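Local coordinates for protein argonaute (Methanocaldococcus jannaschii, PDB 5G5S) that cleaves single-stranded DNA targets using short DNA guides, and may defend its archaeal host against invading genetic elements, at residues Thr497-Leu505 against Ile560-Arg571. Residues are numbered along the deposited sequence; the frame is centred on the assembly and turned at random.
Sequences TPYDYIMGL and IDMENKNILFLR
With CG held beside the backbone N (chi1 -51°), the Tyr499 ring lies over Leu568 CB, a CH-pi contact 3.7 Å from CB to the ring centroid; Leu568 CG, turned anti to its own N (chi1 171°), carries CD2 to 3.9 Å from Tyr499 CE2. Pro498 CG lies over the opposite face, toward its rim, and Asn566 OD1, itself hydrogen-bonded to Asn593, sits at the ring edge. Asp500 grips the backbone of Asn566 twice, through its own N and its carboxylate: Asp500 N donates to Asn566 O at 2.7 Å, while Asn566 N meets the anti side of Asp500 OD2 at 2.8 Å. Beyond this pair the backbones run parallel, Met503 bonding through N to Leu568 O and through O to Leu570 N. These neighbouring strands belong to the RNase H-like core of the PIWI domain; Asp506, at the end of one strand, and Asp572, just past the other, are probably catalytic. On the face carrying Tyr501, Met503 and Phe569, Met503 places SD obliquely against the phenylalanine ring, 3.6 Å from CE2, in a Met-aromatic contact, and Met503 CE meets Met562 SD tip to tip. Lys565 NZ donates to Asp561 O at 2.8 Å; a weak bond also links NZ to Tyr501 OH.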
loop_
_atom_site.group_PDB
_atom_site.type_symbol
_atom_site.label_atom_id
_atom_site.label_comp_id
_atom_site.label_asym_id
_atom_site.label_seq_id
_atom_site.Cartn_x
_atom_site.Cartn_y
_atom_site.Cartn_z
ATOM N N THR A 497 20.548 2.809 13.206
ATOM C CA THR A 497 20.118 1.412 13.256
ATOM C C THR A 497 21.253 0.404 12.992
ATOM O O THR A 497 22.242 0.791 12.362
ATOM C CB THR A 497 18.971 1.247 12.252
ATOM O OG1 THR A 497 19.500 1.265 10.923
ATOM C CG2 THR A 497 17.913 2.347 12.393
ATOM N N PRO A 498 21.112 -0.904 13.374
ATOM C CA PRO A 498 22.136 -1.899 12.980
ATOM C C PRO A 498 22.245 -2.074 11.461
ATOM O O PRO A 498 23.300 -2.480 10.964
ATOM C CB PRO A 498 21.618 -3.208 13.589
ATOM C CG PRO A 498 20.159 -3.001 13.786
ATOM C CD PRO A 498 20.007 -1.551 14.118
ATOM N N TYR A 499 21.152 -1.754 10.727
ATOM C CA TYR A 499 21.052 -1.930 9.275
ATOM C C TYR A 499 21.763 -0.924 8.421
ATOM O O TYR A 499 21.555 0.280 8.559
ATOM C CB TYR A 499 19.583 -2.065 8.823
ATOM C CG TYR A 499 18.824 -3.099 9.621
ATOM C CD1 TYR A 499 19.086 -4.457 9.463
ATOM C CD2 TYR A 499 17.891 -2.719 10.584
ATOM C CE1 TYR A 499 18.435 -5.413 10.237
ATOM C CE2 TYR A 499 17.213 -3.669 11.346
ATOM C CZ TYR A 499 17.474 -5.018 11.151
ATOM O OH TYR A 499 16.824 -5.971 11.892
ATOM N N ASP A 500 22.584 -1.427 7.503
ATOM C CA ASP A 500 23.264 -0.606 6.507
ATOM C C ASP A 500 22.192 -0.086 5.534
ATOM O O ASP A 500 22.227 1.077 5.149
ATOM C CB ASP A 500 24.319 -1.434 5.759
ATOM C CG ASP A 500 25.485 -1.847 6.633
ATOM O OD1 ASP A 500 26.392 -1.020 6.836
ATOM O OD2 ASP A 500 25.487 -2.996 7.115
ATOM N N TYR A 501 21.223 -0.958 5.183
ATOM C CA TYR A 501 20.093 -0.671 4.306
ATOM C C TYR A 501 18.810 -1.246 4.832
ATOM O O TYR A 501 18.788 -2.342 5.391
ATOM C CB TYR A 501 20.308 -1.241 2.887
ATOM C CG TYR A 501 21.544 -0.738 2.182
ATOM C CD1 TYR A 501 21.776 0.631 2.025
ATOM C CD2 TYR A 501 22.456 -1.626 1.615
ATOM C CE1 TYR A 501 22.917 1.101 1.373
ATOM C CE2 TYR A 501 23.586 -1.168 0.939
ATOM C CZ TYR A 501 23.817 0.198 0.828
ATOM O OH TYR A 501 24.931 0.661 0.170
ATOM N N ILE A 502 17.737 -0.493 4.642
ATOM C CA ILE A 502 16.363 -0.878 4.893
ATOM C C ILE A 502 15.751 -0.710 3.512
ATOM O O ILE A 502 15.833 0.381 2.925
ATOM C CB ILE A 502 15.659 -0.076 6.001
ATOM C CG1 ILE A 502 16.279 -0.433 7.380
ATOM C CG2 ILE A 502 14.128 -0.360 5.956
ATOM C CD1 ILE A 502 16.030 0.594 8.493
ATOM N N MET A 503 15.281 -1.834 2.939
ATOM C CA MET A 503 14.796 -1.843 1.578
ATOM C C MET A 503 13.322 -2.225 1.496
ATOM O O MET A 503 12.929 -3.305 1.919
ATOM C CB MET A 503 15.686 -2.751 0.712
ATOM C CG MET A 503 17.095 -2.226 0.511
ATOM S SD MET A 503 18.042 -3.306 -0.586
ATOM C CE MET A 503 19.620 -2.463 -0.645
ATOM N N GLY A 504 12.525 -1.294 0.992
ATOM C CA GLY A 504 11.103 -1.473 0.770
ATOM C C GLY A 504 10.915 -2.085 -0.593
ATOM O O GLY A 504 11.461 -1.593 -1.575
ATOM N N LEU A 505 10.188 -3.184 -0.658
ATOM C CA LEU A 505 10.024 -3.892 -1.909
ATOM C C LEU A 505 8.573 -4.131 -2.227
ATOM O O LEU A 505 7.805 -4.499 -1.352
ATOM C CB LEU A 505 10.825 -5.230 -1.836
ATOM C CG LEU A 505 10.753 -6.203 -3.020
ATOM C CD1 LEU A 505 11.310 -5.585 -4.293
ATOM C CD2 LEU A 505 11.489 -7.475 -2.706
ATOM N N ILE A 560 24.680 -1.694 -6.459
ATOM C CA ILE A 560 24.633 -1.457 -5.015
ATOM C C ILE A 560 25.522 -2.518 -4.353
ATOM O O ILE A 560 25.367 -3.712 -4.633
ATOM C CB ILE A 560 23.176 -1.432 -4.456
ATOM C CG1 ILE A 560 22.371 -0.241 -5.049
ATOM C CG2 ILE A 560 23.161 -1.388 -2.917
ATOM C CD1 ILE A 560 20.921 -0.505 -5.295
ATOM N N ASP A 561 26.486 -2.082 -3.520
ATOM C CA ASP A 561 27.358 -3.013 -2.803
ATOM C C ASP A 561 26.510 -3.675 -1.727
ATOM O O ASP A 561 25.972 -3.007 -0.842
ATOM C CB ASP A 561 28.604 -2.317 -2.210
ATOM C CG ASP A 561 29.578 -3.221 -1.450
ATOM O OD1 ASP A 561 29.537 -4.460 -1.658
ATOM O OD2 ASP A 561 30.405 -2.685 -0.675
ATOM N N MET A 562 26.335 -4.978 -1.852
ATOM C CA MET A 562 25.516 -5.700 -0.894
ATOM C C MET A 562 26.202 -6.795 -0.115
ATOM O O MET A 562 25.542 -7.610 0.525
ATOM C CB MET A 562 24.181 -6.096 -1.510
ATOM C CG MET A 562 23.192 -4.975 -1.335
ATOM S SD MET A 562 21.754 -5.176 -2.313
ATOM C CE MET A 562 20.870 -6.434 -1.367
ATOM N N GLU A 563 27.545 -6.741 -0.112
ATOM C CA GLU A 563 28.434 -7.653 0.591
ATOM C C GLU A 563 28.835 -7.032 1.917
ATOM O O GLU A 563 29.008 -5.806 1.990
ATOM C CB GLU A 563 29.692 -7.902 -0.241
ATOM C CG GLU A 563 29.409 -8.424 -1.642
ATOM C CD GLU A 563 30.611 -8.781 -2.498
ATOM O OE1 GLU A 563 31.760 -8.470 -2.102
ATOM O OE2 GLU A 563 30.393 -9.377 -3.578
ATOM N N ASN A 564 29.038 -7.888 2.957
ATOM C CA ASN A 564 29.481 -7.493 4.310
ATOM C C ASN A 564 28.552 -6.425 4.926
ATOM O O ASN A 564 28.986 -5.531 5.666
ATOM C CB ASN A 564 30.941 -7.056 4.269
ATOM C CG ASN A 564 31.790 -7.924 3.364
ATOM O OD1 ASN A 564 31.817 -9.155 3.479
ATOM N ND2 ASN A 564 32.486 -7.304 2.424
ATOM N N LYS A 565 27.256 -6.552 4.601
ATOM C CA LYS A 565 26.206 -5.639 4.994
ATOM C C LYS A 565 25.161 -6.314 5.862
ATOM O O LYS A 565 25.052 -7.538 5.882
ATOM C CB LYS A 565 25.517 -5.073 3.730
ATOM C CG LYS A 565 26.405 -4.238 2.790
ATOM C CD LYS A 565 26.842 -2.886 3.370
ATOM C CE LYS A 565 27.836 -2.164 2.494
ATOM N NZ LYS A 565 27.193 -1.592 1.283
ATOM N N ASN A 566 24.386 -5.490 6.585
ATOM C CA ASN A 566 23.237 -5.887 7.385
ATOM C C ASN A 566 22.075 -5.177 6.718
ATOM O O ASN A 566 22.006 -3.952 6.751
ATOM C CB ASN A 566 23.387 -5.495 8.866
ATOM C CG ASN A 566 22.353 -6.174 9.730
ATOM O OD1 ASN A 566 21.394 -6.785 9.243
ATOM N ND2 ASN A 566 22.533 -6.118 11.026
ATOM N N ILE A 567 21.234 -5.947 6.003
ATOM C CA ILE A 567 20.120 -5.456 5.183
ATOM C C ILE A 567 18.810 -6.027 5.657
ATOM O O ILE A 567 18.689 -7.237 5.846
ATOM C CB ILE A 567 20.356 -5.766 3.660
ATOM C CG1 ILE A 567 21.696 -5.172 3.158
ATOM C CG2 ILE A 567 19.204 -5.275 2.781
ATOM C CD1 ILE A 567 22.296 -5.931 2.021
ATOM N N LEU A 568 17.810 -5.148 5.811
ATOM C CA LEU A 568 16.462 -5.520 6.205
ATOM C C LEU A 568 15.526 -5.233 5.031
ATOM O O LEU A 568 15.491 -4.102 4.557
ATOM C CB LEU A 568 16.025 -4.747 7.479
ATOM C CG LEU A 568 14.541 -4.875 7.909
ATOM C CD1 LEU A 568 14.210 -6.279 8.375
ATOM C CD2 LEU A 568 14.159 -3.843 8.960
ATOM N N PHE A 569 14.800 -6.264 4.549
ATOM C CA PHE A 569 13.809 -6.127 3.473
ATOM C C PHE A 569 12.398 -6.089 4.038
ATOM O O PHE A 569 12.032 -6.886 4.905
ATOM C CB PHE A 569 13.901 -7.236 2.420
ATOM C CG PHE A 569 15.081 -7.115 1.489
ATOM C CD1 PHE A 569 16.291 -7.737 1.788
ATOM C CD2 PHE A 569 14.966 -6.434 0.281
ATOM C CE1 PHE A 569 17.368 -7.650 0.910
ATOM C CE2 PHE A 569 16.049 -6.342 -0.592
ATOM C CZ PHE A 569 17.249 -6.929 -0.263
ATOM N N LEU A 570 11.611 -5.158 3.523
ATOM C CA LEU A 570 10.225 -4.950 3.901
ATOM C C LEU A 570 9.373 -5.287 2.684
ATOM O O LEU A 570 9.578 -4.730 1.594
ATOM C CB LEU A 570 10.046 -3.473 4.283
ATOM C CG LEU A 570 10.249 -2.987 5.725
ATOM C CD1 LEU A 570 11.294 -3.748 6.493
ATOM C CD2 LEU A 570 10.499 -1.507 5.762
ATOM N N ARG A 571 8.454 -6.247 2.849
ATOM C CA ARG A 571 7.556 -6.630 1.765
ATOM C C ARG A 571 6.139 -6.945 2.246
ATOM O O ARG A 571 5.942 -7.318 3.399
ATOM C CB ARG A 571 8.150 -7.730 0.846
ATOM C CG ARG A 571 8.690 -8.976 1.545
ATOM C CD ARG A 571 9.344 -9.947 0.563
ATOM N NE ARG A 571 8.377 -10.874 -0.031
ATOM C CZ ARG A 571 8.651 -11.746 -1.001
ATOM N NH1 ARG A 571 9.872 -11.819 -1.517
ATOM N NH2 ARG A 571 7.700 -12.542 -1.472
#